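Local structure of amphoterin-induced protein 1 (Mus musculus, 2XOT) at residues B[32-37]-B[44-49]; B[150-155]-B[168-173]. The protein promotes growth and fasciculation of neurites and acts as a potassium channel regulator, here represented by its extracellular leucine-rich repeat and immunoglobulin domains. All coordinates share one frame; numbering follows the deposited sequence.

In the fold
Interactions 1 and 2 illustrate how a leucine-rich repeat solenoid builds one solution more than once. Both reach the same sheet, interaction 1 through strand 43-45 near its N-terminal side and interaction 2 through strand 167-169, next to its last strand, 194-195. They follow one another along the chain, with centres about 30 Å apart and nearest atoms about 18 Å apart, so neither touches the other. Interaction 1 joins the N-terminal LRRNT region to LRR 1, whereas interaction 2 joins LRR 5 to LRR 6. Strands 68-70, 92-94, 116-118 and 140-142 lie between them in the parallel run of a mixed sheet, and the repeat region mediates homodimerization.

Interaction 1: B[32-37]-B[44-49]; sequences NVPQSL and LDLSHN
Leu46 meets Val33 and Pro34 with a different methyl for each, an example of how one branched side chain can serve two neighbours. With chi1 at -71°, CG is turned away from the carbonyl carbon, and the fork that follows sends CD1 to Val33 and CD2 to Pro34. On the Pro34 side the packing is tight: Leu46 CD2 comes within 3.4 Å of Pro34 CD, closer than carbon atoms usually sit, while Pro34 CG is the next ring atom in line. The two side chains run alongside each other in opposite senses. Val33 instead crosses Leu46 at about a right angle, and its CG1, placed anti to the backbone N (chi1 -176°), stands 4.0 Å from Leu46 CD1.

A second crossing, again near a right angle, brings Leu37 CD1 to 3.9 Å from Leu44 CD2. These leucines both also lean on Leu23 of strand 22-24, while Pro34 packs on Pro13, which ties the contact into the N-terminal region.

Beyond this apolar layer, segment 44-49 holds its own turn. Asp45 OD1 accepts from Ser47 OG at 2.6 Å, through the syn lone pair, and from Ser47 N at 3.0 Å on the anti side, 30° out of the carboxylate plane; the second bond closes an Asx turn. One carboxylate oxygen thus grips both the hydroxyl and the backbone of Ser47. Further on, His48 stacks on His73 and meets His48 of the second subunit.

No hydrogen bond joins 32-37 to 44-49, so their direct association rests on hydrophobic burial and methyl-to-methyl or methyl-to-ring fit, with the polar bonds shaping the strand exit instead.

Interaction 2: B[150-155]-B[168-173]; sequences RFPVEL and LDLSSN
Phe151 and Leu170 face each other with their CA atoms 8.2 Å apart, and Leu155 and Leu168 form the second backbone pairing, so the segments run in opposite directions at a spacing that side chains must bridge. Segment 168-173 leaves strand 167-169 after Asp169. Segment 150-155 bends through an inverse gamma turn centred on Pro152, with a weak bond from Val153 N to Phe151 O, then takes helical backbone angles at 153-155; Leu155 N also bonds to Pro152 O.

A single methyl, Leu170 CD1, is the meeting point of the larger half of the contact. It lies obliquely to the Phe151 ring, 3.5 Å from Phe151 CE1, and Phe151 CD1 is almost as near. The phenyl group reaches it with CG anti to the backbone N (chi1 -175°), although its first bond does not head for the other segment. Pro152 points its ring toward the same methyl, its CD 3.7 Å from Leu170 CD1. In the other half, Leu155 CD1 and Leu168 CD1 touch at 4.0 Å where the two side chains lie roughly perpendicular.

Polar groups brace each segment separately. Arg150 NH2 forms a salt bridge with Glu154 OE1, nearly in the guanidinium plane. Across the turn after the strand, Asp169 OD1 takes bonds from Ser171 OG and, from above the carboxylate plane, Ser171 N, making an Asx turn. Asn173 ND2 bonds to Leu143 O and more weakly to Leu170 O, while its OD1 accepts from Ile148 N.

Strand leucines filling the interior, followed by an asparagine that bonds to the backbone of the preceding coil, are the signature of the LxxLxLxxN leucine-rich repeat solenoid.

Interaction 1: B[32-37]-B[44-49]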
# COMPACT_ATOMS: atom_id res chain seq x y z
N ASN B 32 23.51 -16.33 5.21
CA ASN B 32 23.25 -15.41 6.31
C ASN B 32 22.85 -14.07 5.74
O ASN B 32 23.11 -13.80 4.57
CB ASN B 32 24.51 -15.20 7.14
CG ASN B 32 25.06 -16.50 7.73
OD1 ASN B 32 24.50 -17.05 8.68
ND2 ASN B 32 26.17 -16.99 7.16
N VAL B 33 22.24 -13.22 6.57
CA VAL B 33 21.83 -11.88 6.13
C VAL B 33 23.07 -11.01 5.94
O VAL B 33 23.98 -11.05 6.78
CB VAL B 33 20.93 -11.19 7.18
CG1 VAL B 33 20.44 -9.85 6.65
CG2 VAL B 33 19.73 -12.08 7.59
N PRO B 34 23.14 -10.21 4.85
CA PRO B 34 24.22 -9.23 4.70
C PRO B 34 24.50 -8.38 5.94
O PRO B 34 23.57 -7.86 6.57
CB PRO B 34 23.71 -8.35 3.56
CG PRO B 34 22.99 -9.30 2.69
CD PRO B 34 22.26 -10.21 3.66
N GLN B 35 25.78 -8.24 6.27
CA GLN B 35 26.22 -7.41 7.40
C GLN B 35 26.01 -5.91 7.16
O GLN B 35 26.06 -5.45 6.03
CB GLN B 35 27.71 -7.65 7.66
CG GLN B 35 28.04 -8.98 8.33
CD GLN B 35 29.49 -9.06 8.82
OE1 GLN B 35 30.35 -9.67 8.16
NE2 GLN B 35 29.78 -8.42 9.96
N SER B 36 25.80 -5.16 8.24
CA SER B 36 25.77 -3.70 8.21
C SER B 36 24.69 -3.18 7.26
O SER B 36 24.96 -2.47 6.29
CB SER B 36 27.16 -3.11 7.86
OG SER B 36 28.03 -3.17 8.99
N LEU B 37 23.45 -3.56 7.57
CA LEU B 37 22.28 -3.09 6.82
C LEU B 37 22.02 -1.63 7.15
O LEU B 37 21.89 -1.27 8.32
CB LEU B 37 21.07 -3.94 7.16
CG LEU B 37 21.13 -5.41 6.73
CD1 LEU B 37 19.97 -6.19 7.37
CD2 LEU B 37 21.14 -5.56 5.18
N LEU B 44 13.62 -4.43 2.05
CA LEU B 44 14.74 -5.35 2.02
C LEU B 44 14.29 -6.66 1.40
O LEU B 44 13.41 -7.37 1.95
CB LEU B 44 15.25 -5.53 3.46
CG LEU B 44 16.39 -6.52 3.69
CD1 LEU B 44 17.56 -6.19 2.77
CD2 LEU B 44 16.76 -6.48 5.17
N ASP B 45 14.87 -6.99 0.25
CA ASP B 45 14.53 -8.22 -0.48
C ASP B 45 15.65 -9.23 -0.38
O ASP B 45 16.66 -9.06 -1.05
CB ASP B 45 14.29 -7.91 -1.97
CG ASP B 45 13.87 -9.13 -2.76
OD1 ASP B 45 13.67 -10.23 -2.19
OD2 ASP B 45 13.73 -8.99 -3.98
N LEU B 46 15.45 -10.27 0.45
CA LEU B 46 16.42 -11.35 0.66
C LEU B 46 15.81 -12.66 0.19
O LEU B 46 16.17 -13.74 0.67
CB LEU B 46 16.78 -11.46 2.12
CG LEU B 46 17.64 -10.32 2.65
CD1 LEU B 46 17.41 -10.12 4.13
CD2 LEU B 46 19.12 -10.61 2.33
N SER B 47 14.86 -12.56 -0.74
CA SER B 47 14.19 -13.73 -1.24
C SER B 47 15.13 -14.56 -2.11
O SER B 47 16.16 -14.06 -2.58
CB SER B 47 12.92 -13.33 -2.02
OG SER B 47 13.24 -12.56 -3.15
N HIS B 48 14.78 -15.84 -2.27
CA HIS B 48 15.53 -16.82 -3.04
C HIS B 48 16.98 -16.91 -2.57
O HIS B 48 17.91 -16.82 -3.37
CB HIS B 48 15.45 -16.53 -4.54
CG HIS B 48 14.07 -16.61 -5.11
ND1 HIS B 48 13.46 -17.80 -5.44
CD2 HIS B 48 13.20 -15.64 -5.46
CE1 HIS B 48 12.26 -17.56 -5.95
NE2 HIS B 48 12.08 -16.25 -5.98
N ASN B 49 17.18 -17.10 -1.27
CA ASN B 49 18.53 -17.30 -0.72
C ASN B 49 18.54 -18.61 0.08
O ASN B 49 17.68 -19.48 -0.12
CB ASN B 49 18.93 -16.09 0.14
CG ASN B 49 19.45 -14.94 -0.68
OD1 ASN B 49 18.94 -13.81 -0.61
ND2 ASN B 49 20.47 -15.21 -1.46

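Interaction 2: B[150-155]-B[168-173]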
# COMPACT_ATOMS: atom_id res chain seq x y z
N ARG B 150 -6.68 -28.28 12.01
CA ARG B 150 -7.66 -27.56 12.83
C ARG B 150 -7.85 -26.10 12.41
O ARG B 150 -6.90 -25.29 12.41
CB ARG B 150 -7.30 -27.57 14.32
CG ARG B 150 -8.49 -27.11 15.17
CD ARG B 150 -8.18 -26.90 16.64
NE ARG B 150 -7.67 -25.56 16.86
CZ ARG B 150 -8.38 -24.53 17.29
NH1 ARG B 150 -9.67 -24.61 17.58
NH2 ARG B 150 -7.76 -23.39 17.45
N PHE B 151 -9.10 -25.74 12.10
CA PHE B 151 -9.44 -24.36 11.79
C PHE B 151 -9.16 -23.48 13.00
O PHE B 151 -9.72 -23.72 14.07
CB PHE B 151 -10.90 -24.22 11.37
CG PHE B 151 -11.25 -22.83 10.94
CD1 PHE B 151 -11.04 -22.43 9.63
CD2 PHE B 151 -11.81 -21.92 11.83
CE1 PHE B 151 -11.36 -21.15 9.23
CE2 PHE B 151 -12.12 -20.63 11.42
CZ PHE B 151 -11.89 -20.25 10.13
N PRO B 152 -8.30 -22.47 12.85
CA PRO B 152 -8.00 -21.51 13.94
C PRO B 152 -9.10 -20.48 14.21
O PRO B 152 -8.93 -19.30 13.94
CB PRO B 152 -6.72 -20.84 13.46
CG PRO B 152 -6.74 -20.97 11.98
CD PRO B 152 -7.51 -22.20 11.64
N VAL B 153 -10.22 -20.93 14.76
CA VAL B 153 -11.40 -20.09 14.91
C VAL B 153 -11.14 -18.88 15.81
O VAL B 153 -11.79 -17.85 15.68
CB VAL B 153 -12.61 -20.90 15.41
CG1 VAL B 153 -12.45 -21.26 16.90
CG2 VAL B 153 -13.92 -20.13 15.14
N GLU B 154 -10.14 -18.98 16.69
CA GLU B 154 -9.83 -17.90 17.62
C GLU B 154 -9.28 -16.66 16.93
O GLU B 154 -9.30 -15.57 17.52
CB GLU B 154 -8.83 -18.36 18.69
CG GLU B 154 -9.32 -19.50 19.60
CD GLU B 154 -9.33 -20.86 18.90
OE1 GLU B 154 -8.58 -21.05 17.91
OE2 GLU B 154 -10.09 -21.73 19.33
N LEU B 155 -8.77 -16.79 15.71
CA LEU B 155 -8.31 -15.62 14.96
C LEU B 155 -9.46 -14.64 14.67
O LEU B 155 -9.25 -13.42 14.64
CB LEU B 155 -7.64 -16.02 13.64
CG LEU B 155 -6.25 -16.65 13.79
CD1 LEU B 155 -5.71 -17.15 12.45
CD2 LEU B 155 -5.29 -15.64 14.44
N LEU B 168 -8.16 -14.16 5.48
CA LEU B 168 -7.53 -15.31 6.10
C LEU B 168 -7.60 -16.47 5.09
O LEU B 168 -8.67 -17.05 4.87
CB LEU B 168 -8.25 -15.67 7.39
CG LEU B 168 -7.77 -16.92 8.12
CD1 LEU B 168 -6.29 -16.81 8.47
CD2 LEU B 168 -8.59 -17.19 9.35
N ASP B 169 -6.47 -16.77 4.47
CA ASP B 169 -6.40 -17.79 3.42
C ASP B 169 -5.92 -19.10 4.02
O ASP B 169 -4.75 -19.24 4.39
CB ASP B 169 -5.48 -17.32 2.31
CG ASP B 169 -5.45 -18.25 1.13
OD1 ASP B 169 -6.23 -19.24 1.10
OD2 ASP B 169 -4.63 -18.00 0.24
N LEU B 170 -6.84 -20.05 4.16
CA LEU B 170 -6.54 -21.37 4.67
C LEU B 170 -6.76 -22.42 3.57
O LEU B 170 -6.97 -23.60 3.85
CB LEU B 170 -7.40 -21.66 5.91
CG LEU B 170 -6.92 -20.94 7.19
CD1 LEU B 170 -8.02 -20.81 8.27
CD2 LEU B 170 -5.74 -21.68 7.78
N SER B 171 -6.67 -22.00 2.32
CA SER B 171 -6.87 -22.92 1.20
C SER B 171 -5.70 -23.89 1.11
O SER B 171 -4.61 -23.61 1.58
CB SER B 171 -7.06 -22.15 -0.12
OG SER B 171 -5.94 -21.35 -0.46
N SER B 172 -5.93 -25.04 0.49
CA SER B 172 -4.89 -26.03 0.25
C SER B 172 -4.21 -26.41 1.56
O SER B 172 -2.98 -26.33 1.67
CB SER B 172 -3.89 -25.53 -0.79
OG SER B 172 -4.55 -25.32 -2.03
N ASN B 173 -5.02 -26.78 2.55
CA ASN B 173 -4.52 -27.33 3.82
C ASN B 173 -5.14 -28.71 4.05
O ASN B 173 -5.43 -29.42 3.08
CB ASN B 173 -4.80 -26.35 4.95
CG ASN B 173 -3.67 -25.35 5.13
OD1 ASN B 173 -2.59 -25.69 5.66
ND2 ASN B 173 -3.90 -24.12 4.70